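Long-range contacts in Old Yellow Enzyme (Pichia, PDB 6AGZ), which probably catalyses the asymmetric reduction of enone compounds, using a flavin mononucleotide held in a TIM barrel: residues Ile65-Phe70 with Asn80-Tyr85; Met109-Leu114 with Asp182-His187; Val236-Ser241 with Lys277-Val282. All coordinates share one frame; numbering follows the deposited sequence.

Contact 1 of 3, residues Ile65-Phe70 with Asn80-Tyr85; sequences ITEATF and NGPMIY. With FMN (flavin mononucleotide), chain C.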
loop_
_atom_site.group_PDB
_atom_site.type_symbol
_atom_site.label_atom_id
_atom_site.label_comp_id
_atom_site.label_asym_id
_atom_site.label_seq_id
_atom_site.Cartn_x
_atom_site.Cartn_y
_atom_site.Cartn_z
ATOM N N ILE A 65 -1.229 -18.919 20.869
ATOM C CA ILE A 65 -1.844 -19.323 19.612
ATOM C C ILE A 65 -1.354 -20.723 19.280
ATOM O O ILE A 65 -0.144 -20.979 19.279
ATOM C CB ILE A 65 -1.531 -18.341 18.468
ATOM C CG1 ILE A 65 -1.865 -16.911 18.890
ATOM C CG2 ILE A 65 -2.332 -18.712 17.231
ATOM C CD1 ILE A 65 -1.613 -15.884 17.810
ATOM N N THR A 66 -2.292 -21.625 19.009
ATOM C CA THR A 66 -1.938 -23.011 18.758
ATOM C C THR A 66 -1.164 -23.146 17.454
ATOM O O THR A 66 -1.229 -22.295 16.563
ATOM C CB THR A 66 -3.184 -23.892 18.682
ATOM O OG1 THR A 66 -3.875 -23.637 17.452
ATOM C CG2 THR A 66 -4.108 -23.606 19.841
ATOM N N GLU A 67 -0.418 -24.244 17.362
ATOM C CA GLU A 67 0.107 -24.704 16.088
ATOM C C GLU A 67 -1.002 -24.731 15.045
ATOM O O GLU A 67 -2.171 -24.979 15.359
ATOM C CB GLU A 67 0.700 -26.100 16.260
ATOM C CG GLU A 67 -0.286 -27.057 16.915
ATOM C CD GLU A 67 0.385 -28.186 17.664
ATOM O OE1 GLU A 67 0.676 -29.225 17.037
ATOM O OE2 GLU A 67 0.623 -28.029 18.881
ATOM N N ALA A 68 -0.633 -24.455 13.798
ATOM C CA ALA A 68 -1.604 -24.456 12.713
ATOM C C ALA A 68 -2.321 -25.799 12.641
ATOM O O ALA A 68 -1.686 -26.853 12.535
ATOM C CB ALA A 68 -0.908 -24.144 11.392
ATOM N N THR A 69 -3.649 -25.756 12.701
ATOM C CA THR A 69 -4.475 -26.940 12.893
ATOM C C THR A 69 -5.381 -27.140 11.687
ATOM O O THR A 69 -6.073 -26.207 11.264
ATOM C CB THR A 69 -5.312 -26.809 14.170
ATOM O OG1 THR A 69 -4.445 -26.773 15.312
ATOM C CG2 THR A 69 -6.276 -27.972 14.308
ATOM N N PHE A 70 -5.374 -28.355 11.140
ATOM C CA PHE A 70 -6.231 -28.677 10.006
ATOM C C PHE A 70 -7.699 -28.582 10.404
ATOM O O PHE A 70 -8.115 -29.130 11.429
ATOM C CB PHE A 70 -5.920 -30.086 9.492
ATOM C CG PHE A 70 -4.481 -30.296 9.114
ATOM C CD1 PHE A 70 -3.778 -29.322 8.424
ATOM C CD2 PHE A 70 -3.829 -31.473 9.450
ATOM C CE1 PHE A 70 -2.454 -29.517 8.077
ATOM C CE2 PHE A 70 -2.505 -31.674 9.108
ATOM C CZ PHE A 70 -1.815 -30.696 8.421
ATOM N N ASN A 80 1.304 -36.489 11.684
ATOM C CA ASN A 80 1.288 -36.060 13.083
ATOM C C ASN A 80 0.971 -34.573 13.227
ATOM O O ASN A 80 1.363 -33.936 14.208
ATOM C CB ASN A 80 2.605 -36.405 13.785
ATOM C CG ASN A 80 2.900 -37.891 13.755
ATOM O OD1 ASN A 80 3.402 -38.415 12.760
ATOM N ND2 ASN A 80 2.583 -38.581 14.845
ATOM N N GLY A 81 0.258 -34.010 12.257
ATOM C CA GLY A 81 -0.266 -32.669 12.385
ATOM C C GLY A 81 -1.517 -32.642 13.235
ATOM O O GLY A 81 -2.066 -33.678 13.638
ATOM N N PRO A 82 -1.987 -31.436 13.538
ATOM C CA PRO A 82 -3.188 -31.287 14.364
ATOM C C PRO A 82 -4.461 -31.176 13.534
ATOM O O PRO A 82 -4.444 -30.822 12.353
ATOM C CB PRO A 82 -2.925 -29.979 15.133
ATOM C CG PRO A 82 -1.659 -29.370 14.510
ATOM C CD PRO A 82 -1.367 -30.134 13.257
ATOM N N MET A 83 -5.583 -31.473 14.190
ATOM C CA MET A 83 -6.887 -31.395 13.545
ATOM C C MET A 83 -7.955 -31.142 14.601
ATOM O O MET A 83 -7.820 -31.559 15.755
ATOM C CB MET A 83 -7.200 -32.671 12.752
ATOM C CG MET A 83 -8.320 -32.508 11.735
ATOM S SD MET A 83 -8.642 -34.003 10.774
ATOM C CE MET A 83 -7.151 -34.102 9.788
ATOM N N ILE A 84 -9.012 -30.437 14.197
ATOM C CA ILE A 84 -10.111 -30.066 15.084
ATOM C C ILE A 84 -11.414 -30.619 14.507
ATOM O O ILE A 84 -12.486 -30.017 14.643
ATOM C CB ILE A 84 -10.145 -28.533 15.285
ATOM C CG1 ILE A 84 -11.109 -28.120 16.409
ATOM C CG2 ILE A 84 -10.430 -27.805 13.968
ATOM C CD1 ILE A 84 -10.521 -28.228 17.798
ATOM N N TYR A 85 -11.333 -31.783 13.857
ATOM C CA TYR A 85 -12.433 -32.301 13.048
ATOM C C TYR A 85 -13.274 -33.350 13.773
ATOM O O TYR A 85 -14.485 -33.171 13.931
ATOM C CB TYR A 85 -11.870 -32.872 11.741
ATOM C CG TYR A 85 -12.915 -33.271 10.727
ATOM C CD1 TYR A 85 -13.653 -32.311 10.047
ATOM C CD2 TYR A 85 -13.150 -34.607 10.434
ATOM C CE1 TYR A 85 -14.605 -32.672 9.115
ATOM C CE2 TYR A 85 -14.097 -34.977 9.502
ATOM C CZ TYR A 85 -14.822 -34.006 8.846
ATOM O OH TYR A 85 -15.768 -34.371 7.917
HETATM N N1 FMN C . 3.534 -19.541 11.550
HETATM C C2 FMN C . 2.204 -19.809 11.286
HETATM O O2 FMN C . 1.452 -18.902 10.932
HETATM N N3 FMN C . 1.714 -21.092 11.416
HETATM C C4 FMN C . 2.555 -22.111 11.812
HETATM O O4 FMN C . 2.127 -23.258 11.931
HETATM C C4A FMN C . 3.891 -21.842 12.078
HETATM N N5 FMN C . 4.727 -22.862 12.472
HETATM C C5A FMN C . 6.053 -22.603 12.741
HETATM C C6 FMN C . 6.890 -23.638 13.139
HETATM C C7 FMN C . 8.228 -23.387 13.410
HETATM C C7M FMN C . 9.129 -24.504 13.842
HETATM C C8 FMN C . 8.732 -22.099 13.283
HETATM C C8M FMN C . 10.178 -21.826 13.576
HETATM C C9 FMN C . 7.896 -21.066 12.883
HETATM C C9A FMN C . 6.553 -21.312 12.612
HETATM N N10 FMN C . 5.715 -20.286 12.212
HETATM C C10 FMN C . 4.384 -20.552 11.945
HETATM C "C1'" FMN C . 6.245 -18.886 12.082
HETATM C "C2'" FMN C . 6.190 -18.240 13.469
HETATM O "O2'" FMN C . 4.848 -18.177 13.899
HETATM C "C3'" FMN C . 6.817 -16.847 13.513
HETATM O "O3'" FMN C . 6.090 -15.964 12.689
HETATM C "C4'" FMN C . 8.278 -16.889 13.078
HETATM O "O4'" FMN C . 8.939 -17.945 13.739
HETATM C "C5'" FMN C . 9.002 -15.587 13.398
HETATM O "O5'" FMN C . 8.864 -15.296 14.771
HETATM P P FMN C . 10.132 -15.424 15.754
HETATM O O1P FMN C . 11.282 -14.630 15.182
HETATM O O2P FMN C . 9.779 -14.884 17.119
HETATM O O3P FMN C . 10.517 -16.879 15.873
#

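Contact 2 of 3, residues Met109-Leu114 with Asp182-His187; sequences MQLWNL and DMVEVH. With FMN (flavin mononucleotide), chain C.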
loop_
_atom_site.group_PDB
_atom_site.type_symbol
_atom_site.label_atom_id
_atom_site.label_comp_id
_atom_site.label_asym_id
_atom_site.label_seq_id
_atom_site.Cartn_x
_atom_site.Cartn_y
_atom_site.Cartn_z
ATOM N N MET A 109 -6.841 -20.586 18.344
ATOM C CA MET A 109 -6.463 -21.673 17.450
ATOM C C MET A 109 -6.337 -21.143 16.029
ATOM O O MET A 109 -7.275 -20.533 15.504
ATOM C CB MET A 109 -7.473 -22.819 17.495
ATOM C CG MET A 109 -7.321 -23.777 16.316
ATOM S SD MET A 109 -8.264 -25.308 16.439
ATOM C CE MET A 109 -7.238 -26.260 17.553
ATOM N N GLN A 110 -5.183 -21.378 15.410
ATOM C CA GLN A 110 -4.987 -21.054 14.005
ATOM C C GLN A 110 -5.439 -22.233 13.153
ATOM O O GLN A 110 -5.070 -23.380 13.425
ATOM C CB GLN A 110 -3.523 -20.719 13.714
ATOM C CG GLN A 110 -3.303 -20.152 12.321
ATOM C CD GLN A 110 -1.841 -20.124 11.919
ATOM O OE1 GLN A 110 -1.131 -21.118 12.058
ATOM N NE2 GLN A 110 -1.385 -18.982 11.417
ATOM N N LEU A 111 -6.242 -21.950 12.131
ATOM C CA LEU A 111 -6.757 -22.975 11.233
ATOM C C LEU A 111 -5.881 -23.064 9.991
ATOM O O LEU A 111 -5.611 -22.049 9.341
ATOM C CB LEU A 111 -8.204 -22.683 10.837
ATOM C CG LEU A 111 -9.251 -22.813 11.943
ATOM C CD1 LEU A 111 -10.652 -22.631 11.372
ATOM C CD2 LEU A 111 -9.124 -24.149 12.662
ATOM N N TRP A 112 -5.458 -24.280 9.657
ATOM C CA TRP A 112 -4.513 -24.525 8.577
ATOM C C TRP A 112 -5.225 -25.135 7.377
ATOM O O TRP A 112 -6.161 -25.925 7.531
ATOM C CB TRP A 112 -3.399 -25.467 9.044
ATOM C CG TRP A 112 -2.052 -25.200 8.438
ATOM C CD1 TRP A 112 -1.720 -24.201 7.570
ATOM C CD2 TRP A 112 -0.852 -25.946 8.669
ATOM N NE1 TRP A 112 -0.385 -24.279 7.247
ATOM C CE2 TRP A 112 0.171 -25.340 7.912
ATOM C CE3 TRP A 112 -0.541 -27.062 9.453
ATOM C CZ2 TRP A 112 1.477 -25.821 7.907
ATOM C CZ3 TRP A 112 0.757 -27.535 9.446
ATOM C CH2 TRP A 112 1.749 -26.916 8.679
ATOM N N ASN A 113 -4.773 -24.760 6.182
ATOM C CA ASN A 113 -5.209 -25.405 4.947
ATOM C C ASN A 113 -4.022 -25.399 3.998
ATOM O O ASN A 113 -3.551 -24.329 3.603
ATOM C CB ASN A 113 -6.412 -24.691 4.326
ATOM C CG ASN A 113 -7.102 -25.529 3.264
ATOM O OD1 ASN A 113 -6.468 -26.336 2.582
ATOM N ND2 ASN A 113 -8.408 -25.344 3.122
ATOM N N LEU A 114 -3.545 -26.591 3.635
ATOM C CA LEU A 114 -2.247 -26.706 2.979
ATOM C C LEU A 114 -2.311 -26.362 1.496
ATOM O O LEU A 114 -1.440 -25.648 0.986
ATOM C CB LEU A 114 -1.691 -28.116 3.175
ATOM C CG LEU A 114 -1.403 -28.499 4.628
ATOM C CD1 LEU A 114 -0.698 -29.842 4.711
ATOM C CD2 LEU A 114 -0.578 -27.418 5.303
ATOM N N ASP A 182 -10.551 -18.888 22.678
ATOM C CA ASP A 182 -10.957 -17.489 22.745
ATOM C C ASP A 182 -11.087 -16.877 21.356
ATOM O O ASP A 182 -11.972 -16.047 21.123
ATOM C CB ASP A 182 -9.965 -16.691 23.593
ATOM C CG ASP A 182 -9.887 -17.191 25.022
ATOM O OD1 ASP A 182 -10.800 -16.875 25.816
ATOM O OD2 ASP A 182 -8.916 -17.901 25.355
ATOM N N MET A 183 -10.219 -17.270 20.426
ATOM C CA MET A 183 -10.311 -16.823 19.047
ATOM C C MET A 183 -10.040 -17.997 18.122
ATOM O O MET A 183 -9.595 -19.068 18.545
ATOM C CB MET A 183 -9.323 -15.691 18.728
ATOM C CG MET A 183 -9.494 -14.438 19.554
ATOM S SD MET A 183 -8.384 -14.419 20.970
ATOM C CE MET A 183 -8.675 -12.766 21.598
ATOM N N VAL A 184 -10.314 -17.776 16.842
ATOM C CA VAL A 184 -9.916 -18.683 15.777
ATOM C C VAL A 184 -9.212 -17.846 14.716
ATOM O O VAL A 184 -9.737 -16.816 14.279
ATOM C CB VAL A 184 -11.118 -19.466 15.206
ATOM C CG1 VAL A 184 -12.096 -18.565 14.447
ATOM C CG2 VAL A 184 -10.643 -20.612 14.344
ATOM N N GLU A 185 -7.997 -18.245 14.355
ATOM C CA GLU A 185 -7.143 -17.452 13.480
ATOM C C GLU A 185 -7.049 -18.127 12.121
ATOM O O GLU A 185 -6.637 -19.287 12.024
ATOM C CB GLU A 185 -5.750 -17.262 14.080
ATOM C CG GLU A 185 -4.780 -16.566 13.137
ATOM C CD GLU A 185 -3.412 -16.357 13.751
ATOM O OE1 GLU A 185 -3.337 -16.121 14.975
ATOM O OE2 GLU A 185 -2.410 -16.433 13.010
ATOM N N VAL A 186 -7.427 -17.397 11.078
ATOM C CA VAL A 186 -7.380 -17.916 9.718
ATOM C C VAL A 186 -5.960 -17.743 9.190
ATOM O O VAL A 186 -5.477 -16.619 9.022
ATOM C CB VAL A 186 -8.403 -17.216 8.820
ATOM C CG1 VAL A 186 -8.193 -17.612 7.388
ATOM C CG2 VAL A 186 -9.815 -17.570 9.262
ATOM N N HIS A 187 -5.280 -18.863 8.950
ATOM C CA HIS A 187 -3.939 -18.857 8.373
ATOM C C HIS A 187 -4.062 -18.566 6.883
ATOM O O HIS A 187 -4.557 -19.399 6.117
ATOM C CB HIS A 187 -3.246 -20.194 8.623
ATOM C CG HIS A 187 -1.779 -20.190 8.322
ATOM N ND1 HIS A 187 -1.178 -19.226 7.540
ATOM C CD2 HIS A 187 -0.792 -21.037 8.699
ATOM C CE1 HIS A 187 0.116 -19.480 7.449
ATOM N NE2 HIS A 187 0.376 -20.572 8.144
HETATM N N1 FMN C . 3.534 -19.541 11.550
HETATM C C2 FMN C . 2.204 -19.809 11.286
HETATM O O2 FMN C . 1.452 -18.902 10.932
HETATM N N3 FMN C . 1.714 -21.092 11.416
HETATM C C4 FMN C . 2.555 -22.111 11.812
HETATM O O4 FMN C . 2.127 -23.258 11.931
HETATM C C4A FMN C . 3.891 -21.842 12.078
HETATM N N5 FMN C . 4.727 -22.862 12.472
HETATM C C5A FMN C . 6.053 -22.603 12.741
HETATM C C6 FMN C . 6.890 -23.638 13.139
HETATM C C7 FMN C . 8.228 -23.387 13.410
HETATM C C7M FMN C . 9.129 -24.504 13.842
HETATM C C8 FMN C . 8.732 -22.099 13.283
HETATM C C8M FMN C . 10.178 -21.826 13.576
HETATM C C9 FMN C . 7.896 -21.066 12.883
HETATM C C9A FMN C . 6.553 -21.312 12.612
HETATM N N10 FMN C . 5.715 -20.286 12.212
HETATM C C10 FMN C . 4.384 -20.552 11.945
HETATM C "C1'" FMN C . 6.245 -18.886 12.082
HETATM C "C2'" FMN C . 6.190 -18.240 13.469
HETATM O "O2'" FMN C . 4.848 -18.177 13.899
HETATM C "C3'" FMN C . 6.817 -16.847 13.513
HETATM O "O3'" FMN C . 6.090 -15.964 12.689
HETATM C "C4'" FMN C . 8.278 -16.889 13.078
HETATM O "O4'" FMN C . 8.939 -17.945 13.739
HETATM C "C5'" FMN C . 9.002 -15.587 13.398
HETATM O "O5'" FMN C . 8.864 -15.296 14.771
HETATM P P FMN C . 10.132 -15.424 15.754
HETATM O O1P FMN C . 11.282 -14.630 15.182
HETATM O O2P FMN C . 9.779 -14.884 17.119
HETATM O O3P FMN C . 10.517 -16.879 15.873
HETATM O O HOH W 1 -6.051 -21.548 6.666
HETATM O O HOH W 2 -4.273 -21.634 4.012
#

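Contact 3 of 3, residues Val236-Ser241 with Lys277-Val282; sequences VAVRLS and KRLAYV. With FMN (flavin mononucleotide), chain C.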
loop_
_atom_site.group_PDB
_atom_site.type_symbol
_atom_site.label_atom_id
_atom_site.label_comp_id
_atom_site.label_asym_id
_atom_site.label_seq_id
_atom_site.Cartn_x
_atom_site.Cartn_y
_atom_site.Cartn_z
ATOM N N VAL A 236 -12.453 -13.886 15.902
ATOM C CA VAL A 236 -11.881 -14.200 14.597
ATOM C C VAL A 236 -10.613 -13.380 14.397
ATOM O O VAL A 236 -10.529 -12.227 14.837
ATOM C CB VAL A 236 -12.889 -13.932 13.456
ATOM C CG1 VAL A 236 -12.296 -14.306 12.104
ATOM C CG2 VAL A 236 -14.174 -14.701 13.693
ATOM N N ALA A 237 -9.627 -13.981 13.734
ATOM C CA ALA A 237 -8.388 -13.308 13.377
ATOM C C ALA A 237 -7.905 -13.864 12.043
ATOM O O ALA A 237 -8.532 -14.747 11.452
ATOM C CB ALA A 237 -7.333 -13.481 14.472
ATOM N N VAL A 238 -6.772 -13.342 11.573
ATOM C CA VAL A 238 -6.200 -13.760 10.298
ATOM C C VAL A 238 -4.720 -13.411 10.315
ATOM O O VAL A 238 -4.301 -12.455 10.974
ATOM C CB VAL A 238 -6.940 -13.093 9.108
ATOM C CG1 VAL A 238 -6.734 -11.584 9.123
ATOM C CG2 VAL A 238 -6.496 -13.694 7.780
ATOM N N ARG A 239 -3.921 -14.201 9.600
ATOM C CA ARG A 239 -2.500 -13.919 9.446
ATOM C C ARG A 239 -2.163 -13.728 7.975
ATOM O O ARG A 239 -2.634 -14.479 7.115
ATOM C CB ARG A 239 -1.630 -15.031 10.037
ATOM C CG ARG A 239 -0.152 -14.675 10.043
ATOM C CD ARG A 239 0.672 -15.641 10.868
ATOM N NE ARG A 239 1.647 -14.929 11.688
ATOM C CZ ARG A 239 2.656 -15.510 12.326
ATOM N NH1 ARG A 239 2.836 -16.819 12.233
ATOM N NH2 ARG A 239 3.491 -14.780 13.051
ATOM N N LEU A 240 -1.341 -12.716 7.696
ATOM C CA LEU A 240 -0.914 -12.385 6.345
ATOM C C LEU A 240 0.597 -12.201 6.319
ATOM O O LEU A 240 1.201 -11.754 7.298
ATOM C CB LEU A 240 -1.603 -11.108 5.838
ATOM C CG LEU A 240 -3.134 -11.098 5.862
ATOM C CD1 LEU A 240 -3.665 -9.679 5.719
ATOM C CD2 LEU A 240 -3.695 -11.993 4.768
ATOM N N SER A 241 1.203 -12.550 5.186
ATOM C CA SER A 241 2.648 -12.419 4.987
ATOM C C SER A 241 2.904 -11.840 3.604
ATOM O O SER A 241 3.316 -12.549 2.678
ATOM C CB SER A 241 3.353 -13.767 5.156
ATOM O OG SER A 241 2.939 -14.684 4.159
ATOM N N LYS A 277 -17.949 -5.030 12.543
ATOM C CA LYS A 277 -17.393 -6.380 12.658
ATOM C C LYS A 277 -15.875 -6.242 12.665
ATOM O O LYS A 277 -15.213 -6.389 11.633
ATOM C CB LYS A 277 -17.886 -7.285 11.531
ATOM C CG LYS A 277 -19.398 -7.324 11.387
ATOM C CD LYS A 277 -19.824 -8.332 10.337
ATOM C CE LYS A 277 -19.108 -8.089 9.020
ATOM N NZ LYS A 277 -18.807 -9.362 8.313
ATOM N N ARG A 278 -15.326 -5.975 13.847
ATOM C CA ARG A 278 -13.899 -5.755 14.033
ATOM C C ARG A 278 -13.253 -7.061 14.475
ATOM O O ARG A 278 -13.639 -7.630 15.503
ATOM C CB ARG A 278 -13.654 -4.653 15.066
ATOM C CG ARG A 278 -12.233 -4.595 15.612
ATOM C CD ARG A 278 -11.286 -3.862 14.673
ATOM N NE ARG A 278 -11.617 -2.444 14.556
ATOM C CZ ARG A 278 -11.000 -1.596 13.739
ATOM N NH1 ARG A 278 -10.016 -2.021 12.958
ATOM N NH2 ARG A 278 -11.372 -0.325 13.696
ATOM N N LEU A 279 -12.282 -7.536 13.697
ATOM C CA LEU A 279 -11.569 -8.753 14.057
ATOM C C LEU A 279 -10.871 -8.584 15.401
ATOM O O LEU A 279 -10.538 -7.471 15.818
ATOM C CB LEU A 279 -10.543 -9.118 12.982
ATOM C CG LEU A 279 -11.054 -9.485 11.588
ATOM C CD1 LEU A 279 -9.899 -9.919 10.694
ATOM C CD2 LEU A 279 -12.108 -10.577 11.673
ATOM N N ALA A 280 -10.663 -9.708 16.089
ATOM C CA ALA A 280 -9.924 -9.676 17.346
ATOM C C ALA A 280 -8.525 -9.111 17.136
ATOM O O ALA A 280 -8.071 -8.246 17.893
ATOM C CB ALA A 280 -9.859 -11.077 17.955
ATOM N N TYR A 281 -7.835 -9.576 16.096
ATOM C CA TYR A 281 -6.517 -9.059 15.757
ATOM C C TYR A 281 -6.173 -9.475 14.335
ATOM O O TYR A 281 -6.767 -10.400 13.776
ATOM C CB TYR A 281 -5.444 -9.552 16.736
ATOM C CG TYR A 281 -5.254 -11.055 16.760
ATOM C CD1 TYR A 281 -6.021 -11.858 17.596
ATOM C CD2 TYR A 281 -4.299 -11.669 15.959
ATOM C CE1 TYR A 281 -5.846 -13.231 17.627
ATOM C CE2 TYR A 281 -4.117 -13.040 15.981
ATOM C CZ TYR A 281 -4.894 -13.815 16.818
ATOM O OH TYR A 281 -4.719 -15.179 16.842
ATOM N N VAL A 282 -5.207 -8.766 13.754
ATOM C CA VAL A 282 -4.604 -9.130 12.478
ATOM C C VAL A 282 -3.134 -9.429 12.731
ATOM O O VAL A 282 -2.415 -8.595 13.292
ATOM C CB VAL A 282 -4.768 -8.017 11.426
ATOM C CG1 VAL A 282 -3.976 -8.353 10.174
ATOM C CG2 VAL A 282 -6.236 -7.822 11.087
HETATM N N1 FMN C . 3.534 -19.541 11.550
HETATM C C2 FMN C . 2.204 -19.809 11.286
HETATM O O2 FMN C . 1.452 -18.902 10.932
HETATM N N3 FMN C . 1.714 -21.092 11.416
HETATM C C4 FMN C . 2.555 -22.111 11.812
HETATM O O4 FMN C . 2.127 -23.258 11.931
HETATM C C4A FMN C . 3.891 -21.842 12.078
HETATM N N5 FMN C . 4.727 -22.862 12.472
HETATM C C5A FMN C . 6.053 -22.603 12.741
HETATM C C6 FMN C . 6.890 -23.638 13.139
HETATM C C7 FMN C . 8.228 -23.387 13.410
HETATM C C7M FMN C . 9.129 -24.504 13.842
HETATM C C8 FMN C . 8.732 -22.099 13.283
HETATM C C8M FMN C . 10.178 -21.826 13.576
HETATM C C9 FMN C . 7.896 -21.066 12.883
HETATM C C9A FMN C . 6.553 -21.312 12.612
HETATM N N10 FMN C . 5.715 -20.286 12.212
HETATM C C10 FMN C . 4.384 -20.552 11.945
HETATM C "C1'" FMN C . 6.245 -18.886 12.082
HETATM C "C2'" FMN C . 6.190 -18.240 13.469
HETATM O "O2'" FMN C . 4.848 -18.177 13.899
HETATM C "C3'" FMN C . 6.817 -16.847 13.513
HETATM O "O3'" FMN C . 6.090 -15.964 12.689
HETATM C "C4'" FMN C . 8.278 -16.889 13.078
HETATM O "O4'" FMN C . 8.939 -17.945 13.739
HETATM C "C5'" FMN C . 9.002 -15.587 13.398
HETATM O "O5'" FMN C . 8.864 -15.296 14.771
HETATM P P FMN C . 10.132 -15.424 15.754
HETATM O O1P FMN C . 11.282 -14.630 15.182
HETATM O O2P FMN C . 9.779 -14.884 17.119
HETATM O O3P FMN C . 10.517 -16.879 15.873
#

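Contact 1 of 3, residues Ile65-Phe70 with Asn80-Tyr85
Two backbone hydrogen bonds tie F70 to the loop that passes beside it. F70 N donates to P82 O at 2.9 Å, coming in well above the plane of that carbonyl. F70 O accepts from I84 N at 3.2 Å, almost along the C=O axis (176°), and takes a CA-H...O contact from M83 CA as well. F70 and M83 thus form a single beta bridge.

Van der Waals packing centres on P82. The ring's outer carbon, P82 CG, lies 3.2 Å from A68 O and 3.4 Å from E67 OE1, while P82 CB rests against T69 OG1. T69 turns its methyl anti to the backbone N, so CG2 lies over the next part of the loop, 3.6 Å from M83 CA. The F70 ring runs past P82 O toward G81 CA, and W112 meets that ring from the neighbouring strand.

All this happens where barrel strand 63-70 ends and its beta-alpha loop leads into helix 87-102, at the flavin end of the TIM barrel. A68 CB sits there 3.2 Å from FMN O4.

E67 O takes two hydroxyl donors, T66 OG1 and T69 OG1, from opposite faces of its carbonyl plane, the T69 bond at 2.9 Å. The E67 carboxylate is bonded by Y53 OH at OE2 and by N39 ND2 at OE1.

Contact 2 of 3, residues Met109-Leu114 with Asp182-His187
Q110 crosses E185 and H187 on its way to the flavin, its side chain extended with CG anti to the backbone N (chi1 -170°). Q110 CB begins 3.8 Å from E185 O. Q110 CG passes 3.7 Å from H187 CB, and Q110 CD lies 3.5 Å from H187 CD2. The terminal amide then settles over one face of the imidazole, the planes 16° apart, with NE2 offset toward the rim. Q110 OE1 accepts from FMN N3 at 2.9 Å; Q110 NE2 donates to FMN O2, also at 2.9 Å and nearly straight (169°), and makes a weak second bond to E185 OE2 at 3.2 Å. The other carboxylate oxygen, OE1 of E185, is bonded by Y281 OH.

Beneath this lie two neighbouring parallel strands of the barrel. M109 N donates to M183 O, E185 N to M109 O, L111 N to E185 O and H187 N to L111 O, so the bonds alternate in direction along the pair. Q110 and E185 point to the flavin side of the sheet, L111 and V184 to the other, where L111 CG meets V184 CG2 at 3.5 Å and helix 158-179 packs over L111. The five-membered ring of W112 and the H187 ring share almost the same tilt, but are displaced so far that there is little stacking.

Because the amide must accept from N3 and donate to O2, its flip is fixed, and the amide N-H at O2 would be expected to favour negative charge there when the flavin is reduced.

Contact 3 of 3, residues Val236-Ser241 with Lys277-Val282
A237 pushes its methyl into the face of the Y281 ring, joining two neighbouring strands of the TIM barrel linked by the crossover through helix 258-274. A237 CB stands over the centre of the Y281 ring, 3.4 Å from the centroid and 12° off its normal. Y281 CG lies between the backbone N and the carbonyl carbon (chi1 62°), which brings the ring under that methyl; its OH, the partner of E185, also bonds S108 OG.

On the opposite face of the sheet, L279 spreads its two methyls across the valines: CD2 against V236 CG1 at 3.8 Å, CD1 against V238 CG1 at 3.9 Å. Helix 218-231 closes over V236 and L279.

R239 points away from 277-282 to the flavin, where NH1 donates to FMN O2 at 2.8 Å and to O2' at 2.9 Å, and NH2 binds O3' weakly. A methionine in its place would probably leave O2' without this donor, and take one hydrogen bond and this positive charge from O2.

One backbone bond joins the segments, A280 N to V236 O at 2.8 Å. V238 N and Y281 O, 3.7 Å apart, are both buried and have no partner in the model.

In the fold
The three contacts follow one another along the chain and around the same closed eight-stranded parallel barrel. Contact 1 ends before contact 2 begins, and contact 2 before contact 3. Centres of contacts 1 and 2 are about 8 Å apart, those of 2 and 3 about 10 Å, and those of 1 and 3 about 18 Å. Strands 63-70 and 106-112 are neighbours, joined by T69 and W112 backbones; 183-187 and 236-240 are likewise neighbours, joined by V184 O and A237 N. Together the contacts span strands 63-70 to 281-285, and A68, Q110, H187 and R239, from four successive strands (63-70 to 236-240), gather at the pyrimidine end of the flavin.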